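Local coordinates for protein spermidine synthase (Corynebacterium glutamicum ATCC 13032, PDB 3GJY) that probably transfers an aminopropyl group from decarboxylated S-adenosylmethionine to putrescine to make spermidine, on a Rossmann-like methyltransferase fold, at residues K90-H95 against Q113-V118; M103-A108 against F133-A138. All blocks are in the same frame, centred on the assembly; numbering follows the deposited sequence.

Interaction 1. Residues K90-H95 against Q113-V118; sequences KLRITH and QSRNTV
His95 and Asn116 meet on one face of the two parallel strands of a beta-alpha-beta unit, linked by helix 102-110, in the Rossmann-like AdoMet-dependent methyltransferase fold. The strand axes run 16° apart, and four backbone bonds join them, alternating in direction; the tightest runs from His95 N to Thr117 O, 2.7 Å. Above this backbone, the imidazole sends its NE2-H almost within the ring plane to Asn116 OD1 (2.9 Å, nearly straight at 169°), where it takes a lone pair in the amide plane. Ring and amide are nevertheless turned 39° against each other. Both side chains rise from the same face, each with CG anti to its carbonyl carbon. Ile93 runs alongside the amide, its CD1 3.5 Å from Asn116 OD1, so the oxygen that accepts the imidazole N-H bond is also flanked by the CD1 methyl and the CB of Ile93. The other end of the amide is held too: ND2 donates to Ser114 OG, itself bonded to Tyr111 O, and to Arg140 O, fixing which way round it sits. On the reverse face Arg92 and Arg115 lie side by side; Arg92 is paired with Asp161 of the next strand, while its CD rests 3.8 Å from Arg115 NH2.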
loop_
_atom_site.group_PDB
_atom_site.type_symbol
_atom_site.label_atom_id
_atom_site.label_comp_id
_atom_site.label_asym_id
_atom_site.label_seq_id
_atom_site.Cartn_x
_atom_site.Cartn_y
_atom_site.Cartn_z
ATOM N N LYS A 90 -7.849 -3.700 -18.360
ATOM C CA LYS A 90 -6.889 -2.664 -18.745
ATOM C C LYS A 90 -6.290 -1.919 -17.542
ATOM O O LYS A 90 -5.745 -0.800 -17.652
ATOM C CB LYS A 90 -7.470 -1.744 -19.798
ATOM C CG LYS A 90 -8.737 -1.073 -19.423
ATOM C CD LYS A 90 -9.048 0.058 -20.402
ATOM C CE LYS A 90 -10.300 0.786 -20.021
ATOM N NZ LYS A 90 -10.480 1.912 -21.006
ATOM N N LEU A 91 -6.339 -2.597 -16.403
ATOM C CA LEU A 91 -5.955 -1.987 -15.142
ATOM C C LEU A 91 -4.458 -1.691 -15.061
ATOM O O LEU A 91 -3.634 -2.560 -15.385
ATOM C CB LEU A 91 -6.395 -2.948 -14.016
ATOM C CG LEU A 91 -6.483 -2.286 -12.645
ATOM C CD1 LEU A 91 -7.666 -1.345 -12.599
ATOM C CD2 LEU A 91 -6.644 -3.382 -11.590
ATOM N N ARG A 92 -4.117 -0.498 -14.563
ATOM C CA ARG A 92 -2.721 -0.053 -14.354
ATOM C C ARG A 92 -2.607 0.286 -12.877
ATOM O O ARG A 92 -3.246 1.225 -12.391
ATOM C CB ARG A 92 -2.382 1.179 -15.195
ATOM C CG ARG A 92 -2.579 0.968 -16.660
ATOM C CD ARG A 92 -2.780 2.301 -17.405
ATOM N NE ARG A 92 -3.970 2.985 -16.916
ATOM C CZ ARG A 92 -4.330 4.219 -17.270
ATOM N NH1 ARG A 92 -3.554 4.905 -18.109
ATOM N NH2 ARG A 92 -5.419 4.779 -16.725
ATOM N N ILE A 93 -1.802 -0.495 -12.143
ATOM C CA ILE A 93 -1.596 -0.259 -10.717
ATOM C C ILE A 93 -0.139 0.159 -10.471
ATOM O O ILE A 93 0.774 -0.596 -10.859
ATOM C CB ILE A 93 -1.923 -1.499 -9.855
ATOM C CG1 ILE A 93 -3.317 -2.064 -10.175
ATOM C CG2 ILE A 93 -1.742 -1.138 -8.339
ATOM C CD1 ILE A 93 -3.650 -3.312 -9.385
ATOM N N THR A 94 0.062 1.322 -9.835
ATOM C CA THR A 94 1.400 1.770 -9.427
ATOM C C THR A 94 1.582 1.516 -7.962
ATOM O O THR A 94 0.724 1.932 -7.148
ATOM C CB THR A 94 1.570 3.292 -9.702
ATOM O OG1 THR A 94 1.531 3.461 -11.106
ATOM C CG2 THR A 94 2.897 3.863 -9.144
ATOM N N HIS A 95 2.686 0.841 -7.632
ATOM C CA HIS A 95 3.045 0.517 -6.263
ATOM C C HIS A 95 4.219 1.380 -5.868
ATOM O O HIS A 95 5.330 1.208 -6.409
ATOM C CB HIS A 95 3.428 -0.974 -6.153
ATOM C CG HIS A 95 2.341 -1.894 -6.561
ATOM N ND1 HIS A 95 1.586 -2.605 -5.649
ATOM C CD2 HIS A 95 1.908 -2.262 -7.795
ATOM C CE1 HIS A 95 0.720 -3.356 -6.311
ATOM N NE2 HIS A 95 0.881 -3.155 -7.614
ATOM N N GLN A 113 -4.675 -9.524 -16.571
ATOM C CA GLN A 113 -4.376 -8.559 -17.636
ATOM C C GLN A 113 -3.862 -7.237 -17.087
ATOM O O GLN A 113 -3.557 -6.319 -17.860
ATOM C CB GLN A 113 -5.616 -8.322 -18.497
ATOM C CG GLN A 113 -6.088 -9.585 -19.206
ATOM C CD GLN A 113 -7.348 -9.374 -20.006
ATOM O OE1 GLN A 113 -8.460 -9.410 -19.474
ATOM N NE2 GLN A 113 -7.185 -9.174 -21.295
ATOM N N SER A 114 -3.785 -7.126 -15.756
ATOM C CA SER A 114 -3.290 -5.886 -15.139
ATOM C C SER A 114 -1.786 -5.698 -15.340
ATOM O O SER A 114 -1.034 -6.671 -15.519
ATOM C CB SER A 114 -3.652 -5.828 -13.644
ATOM O OG SER A 114 -2.931 -6.791 -12.869
ATOM N N ARG A 115 -1.390 -4.437 -15.372
ATOM C CA ARG A 115 0.007 -4.057 -15.396
ATOM C C ARG A 115 0.352 -3.419 -14.072
ATOM O O ARG A 115 -0.211 -2.364 -13.739
ATOM C CB ARG A 115 0.260 -3.051 -16.510
ATOM C CG ARG A 115 0.215 -3.678 -17.916
ATOM C CD ARG A 115 0.682 -2.716 -18.998
ATOM N NE ARG A 115 -0.348 -1.745 -19.320
ATOM C CZ ARG A 115 -0.125 -0.562 -19.916
ATOM N NH1 ARG A 115 1.125 -0.148 -20.197
ATOM N NH2 ARG A 115 -1.165 0.242 -20.211
ATOM N N ASN A 116 1.260 -4.041 -13.318
ATOM C CA ASN A 116 1.665 -3.538 -11.986
ATOM C C ASN A 116 3.080 -3.014 -12.078
ATOM O O ASN A 116 3.974 -3.754 -12.486
ATOM C CB ASN A 116 1.626 -4.676 -10.953
ATOM C CG ASN A 116 0.208 -5.148 -10.681
ATOM O OD1 ASN A 116 -0.446 -4.681 -9.715
ATOM N ND2 ASN A 116 -0.315 -5.998 -11.557
ATOM N N THR A 117 3.268 -1.742 -11.757
ATOM C CA THR A 117 4.607 -1.147 -11.763
ATOM C C THR A 117 5.005 -0.852 -10.331
ATOM O O THR A 117 4.266 -0.155 -9.635
ATOM C CB THR A 117 4.628 0.131 -12.598
ATOM O OG1 THR A 117 4.247 -0.204 -13.936
ATOM C CG2 THR A 117 5.992 0.763 -12.608
ATOM N N VAL A 118 6.137 -1.393 -9.898
ATOM C CA VAL A 118 6.623 -1.196 -8.536
ATOM C C VAL A 118 7.817 -0.256 -8.603
ATOM O O VAL A 118 8.775 -0.536 -9.305
ATOM C CB VAL A 118 7.037 -2.554 -7.865
ATOM C CG1 VAL A 118 7.485 -2.305 -6.411
ATOM C CG2 VAL A 118 5.871 -3.568 -7.912
HETATM O O HOH W 1 -3.288 -2.936 -18.259
#

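Interaction 2. Residues M103-A108 against F133-A138; sequences MARYFA and FDIPRA
Arg105 reaches out from helix 102-110 and grips Asp134 side-on, using NE for the backbone carbonyl and NH2 for the carboxylate. Its chain is extended as far as NE: CG lies opposite the backbone N, the next two torsions continue the zigzag, and the last (chi4 -103°) turns the guanidinium across the stem. That straight stem passes the turn that follows helix 123-132, with CD 3.4 Å from Phe133 O, before the guanidinium meets its partners. The two bonds differ in quality. NH2 points almost directly at Asp134 OD2 (2.8 Å, 176°), within the guanidinium plane and on the anti lone pair, the one facing away from the other carboxylate oxygen. NE reaches Asp134 O at an equal 2.8 Å but bends to 134°, and it sits above the carbonyl plane instead of on a lone pair. With NE spent on the backbone carbonyl, NH2 engages a single carboxylate oxygen, and the two planes stand well apart. Asp134 has a left-handed backbone conformation, consistent with its carbonyl and side chain both facing the arginine. Further along, Ile135 CG2 lies against Arg105 CB (4.0 Å), and Pro136 CG touches Ala108 CB (3.8 Å). Arg105 NH2 also donates to Val59 O, and Asp134 OD2 accepts from Gly61 N, so both members are tied to one short piece of backbone at the end of strand 53-59; their opposite charges would be expected to favour the ionised form of each.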
loop_
_atom_site.group_PDB
_atom_site.type_symbol
_atom_site.label_atom_id
_atom_site.label_comp_id
_atom_site.label_asym_id
_atom_site.label_seq_id
_atom_site.Cartn_x
_atom_site.Cartn_y
_atom_site.Cartn_z
HETATM N N MSE A 103 2.581 -7.478 -3.076
HETATM C CA MSE A 103 1.275 -6.936 -3.430
HETATM C C MSE A 103 1.079 -6.897 -4.968
HETATM O O MSE A 103 0.010 -7.207 -5.488
HETATM C CB MSE A 103 1.145 -5.525 -2.832
HETATM C CG MSE A 103 -0.258 -5.030 -2.667
HETATM SE SE MSE A 103 -1.221 -5.640 -1.023
HETATM C CE MSE A 103 -1.998 -7.324 -1.711
ATOM N N ALA A 104 2.122 -6.475 -5.694
ATOM C CA ALA A 104 2.087 -6.461 -7.162
ATOM C C ALA A 104 1.814 -7.859 -7.731
ATOM O O ALA A 104 0.997 -8.048 -8.653
ATOM C CB ALA A 104 3.378 -5.838 -7.749
ATOM N N ARG A 105 2.527 -8.835 -7.173
ATOM C CA ARG A 105 2.375 -10.252 -7.540
ATOM C C ARG A 105 0.935 -10.743 -7.285
ATOM O O ARG A 105 0.350 -11.500 -8.080
ATOM C CB ARG A 105 3.401 -11.040 -6.720
ATOM C CG ARG A 105 3.321 -12.577 -6.796
ATOM C CD ARG A 105 4.461 -13.131 -5.953
ATOM N NE ARG A 105 4.465 -14.589 -5.806
ATOM C CZ ARG A 105 4.062 -15.244 -4.723
ATOM N NH1 ARG A 105 3.510 -14.604 -3.688
ATOM N NH2 ARG A 105 4.239 -16.551 -4.685
ATOM N N TYR A 106 0.366 -10.301 -6.161
ATOM C CA TYR A 106 -1.004 -10.656 -5.816
ATOM C C TYR A 106 -1.995 -10.114 -6.853
ATOM O O TYR A 106 -2.816 -10.859 -7.415
ATOM C CB TYR A 106 -1.311 -10.078 -4.420
ATOM C CG TYR A 106 -2.733 -10.297 -4.001
ATOM C CD1 TYR A 106 -3.118 -11.474 -3.344
ATOM C CD2 TYR A 106 -3.707 -9.348 -4.265
ATOM C CE1 TYR A 106 -4.440 -11.686 -2.967
ATOM C CE2 TYR A 106 -5.047 -9.555 -3.922
ATOM C CZ TYR A 106 -5.405 -10.738 -3.276
ATOM O OH TYR A 106 -6.719 -10.935 -2.924
ATOM N N PHE A 107 -1.915 -8.794 -7.110
ATOM C CA PHE A 107 -2.851 -8.197 -8.058
ATOM C C PHE A 107 -2.647 -8.715 -9.463
ATOM O O PHE A 107 -3.600 -8.810 -10.238
ATOM C CB PHE A 107 -2.810 -6.662 -8.034
ATOM C CG PHE A 107 -3.467 -6.080 -6.818
ATOM C CD1 PHE A 107 -4.824 -6.183 -6.646
ATOM C CD2 PHE A 107 -2.706 -5.538 -5.802
ATOM C CE1 PHE A 107 -5.437 -5.666 -5.495
ATOM C CE2 PHE A 107 -3.307 -5.046 -4.634
ATOM C CZ PHE A 107 -4.684 -5.113 -4.491
ATOM N N ALA A 108 -1.401 -9.024 -9.809
ATOM C CA ALA A 108 -1.135 -9.583 -11.149
ATOM C C ALA A 108 -1.850 -10.937 -11.339
ATOM O O ALA A 108 -2.288 -11.274 -12.456
ATOM C CB ALA A 108 0.338 -9.724 -11.402
ATOM N N PHE A 133 11.482 -13.939 -5.883
ATOM C CA PHE A 133 10.216 -13.730 -5.196
ATOM C C PHE A 133 8.979 -14.022 -6.038
ATOM O O PHE A 133 7.857 -13.618 -5.699
ATOM C CB PHE A 133 10.127 -12.399 -4.431
ATOM C CG PHE A 133 11.279 -12.141 -3.463
ATOM C CD1 PHE A 133 12.053 -13.181 -2.904
ATOM C CD2 PHE A 133 11.605 -10.808 -3.159
ATOM C CE1 PHE A 133 13.135 -12.887 -2.019
ATOM C CE2 PHE A 133 12.656 -10.494 -2.283
ATOM C CZ PHE A 133 13.441 -11.543 -1.723
ATOM N N ASP A 134 9.192 -14.774 -7.119
ATOM C CA ASP A 134 8.098 -15.493 -7.787
ATOM C C ASP A 134 7.063 -14.528 -8.363
ATOM O O ASP A 134 5.855 -14.705 -8.205
ATOM C CB ASP A 134 7.430 -16.513 -6.832
ATOM C CG ASP A 134 6.442 -17.410 -7.525
ATOM O OD1 ASP A 134 6.709 -17.847 -8.673
ATOM O OD2 ASP A 134 5.433 -17.750 -6.886
ATOM N N ILE A 135 7.574 -13.555 -9.104
ATOM C CA ILE A 135 6.740 -12.578 -9.779
ATOM C C ILE A 135 6.663 -12.879 -11.254
ATOM O O ILE A 135 7.611 -13.433 -11.834
ATOM C CB ILE A 135 7.247 -11.129 -9.530
ATOM C CG1 ILE A 135 8.673 -10.907 -10.030
ATOM C CG2 ILE A 135 7.157 -10.800 -8.037
ATOM C CD1 ILE A 135 9.132 -9.410 -9.930
ATOM N N PRO A 136 5.542 -12.496 -11.881
ATOM C CA PRO A 136 5.412 -12.713 -13.331
ATOM C C PRO A 136 6.254 -11.691 -14.086
ATOM O O PRO A 136 6.687 -10.674 -13.509
ATOM C CB PRO A 136 3.923 -12.533 -13.586
ATOM C CG PRO A 136 3.480 -11.604 -12.506
ATOM C CD PRO A 136 4.309 -11.960 -11.282
ATOM N N ARG A 137 6.456 -11.951 -15.366
ATOM C CA ARG A 137 7.308 -11.062 -16.167
ATOM C C ARG A 137 6.691 -9.677 -16.375
ATOM O O ARG A 137 5.449 -9.500 -16.265
ATOM C CB ARG A 137 7.585 -11.694 -17.541
ATOM C CG ARG A 137 6.406 -11.760 -18.468
ATOM C CD ARG A 137 6.808 -12.385 -19.781
ATOM N NE ARG A 137 5.698 -12.335 -20.716
ATOM C CZ ARG A 137 5.832 -12.601 -22.015
ATOM N NH1 ARG A 137 4.786 -12.523 -22.825
ATOM N NH2 ARG A 137 7.010 -12.981 -22.483
ATOM N N ALA A 138 7.556 -8.710 -16.675
ATOM C CA ALA A 138 7.065 -7.399 -17.098
ATOM C C ALA A 138 6.272 -7.557 -18.414
ATOM O O ALA A 138 6.676 -8.353 -19.268
ATOM C CB ALA A 138 8.233 -6.438 -17.296
#

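In the fold
Helix 102-110 is the element that joins the two contacts: it is the crossover between the strands of interaction 1, and its other flank carries interaction 2. Their centres lie 10 Å apart. Between them Ala104 CB presses on Val118 CG2 at 3.4 Å, and Phe107 CB lies 3.5 Å from Asn116 OD1, so the sheet face bearing His95 and Asn116 is roofed by the same helix that offers Arg105 to the loop. Arg140 serves both, its carbonyl accepting from Asn116 and its side chain donating to Ala108 O. Formic acid, probably from the crystallisation liquor, lies about 4 Å from the Val118 side chain; formic acid is also about 5 Å from that of Phe133, and such molecules often mark pockets.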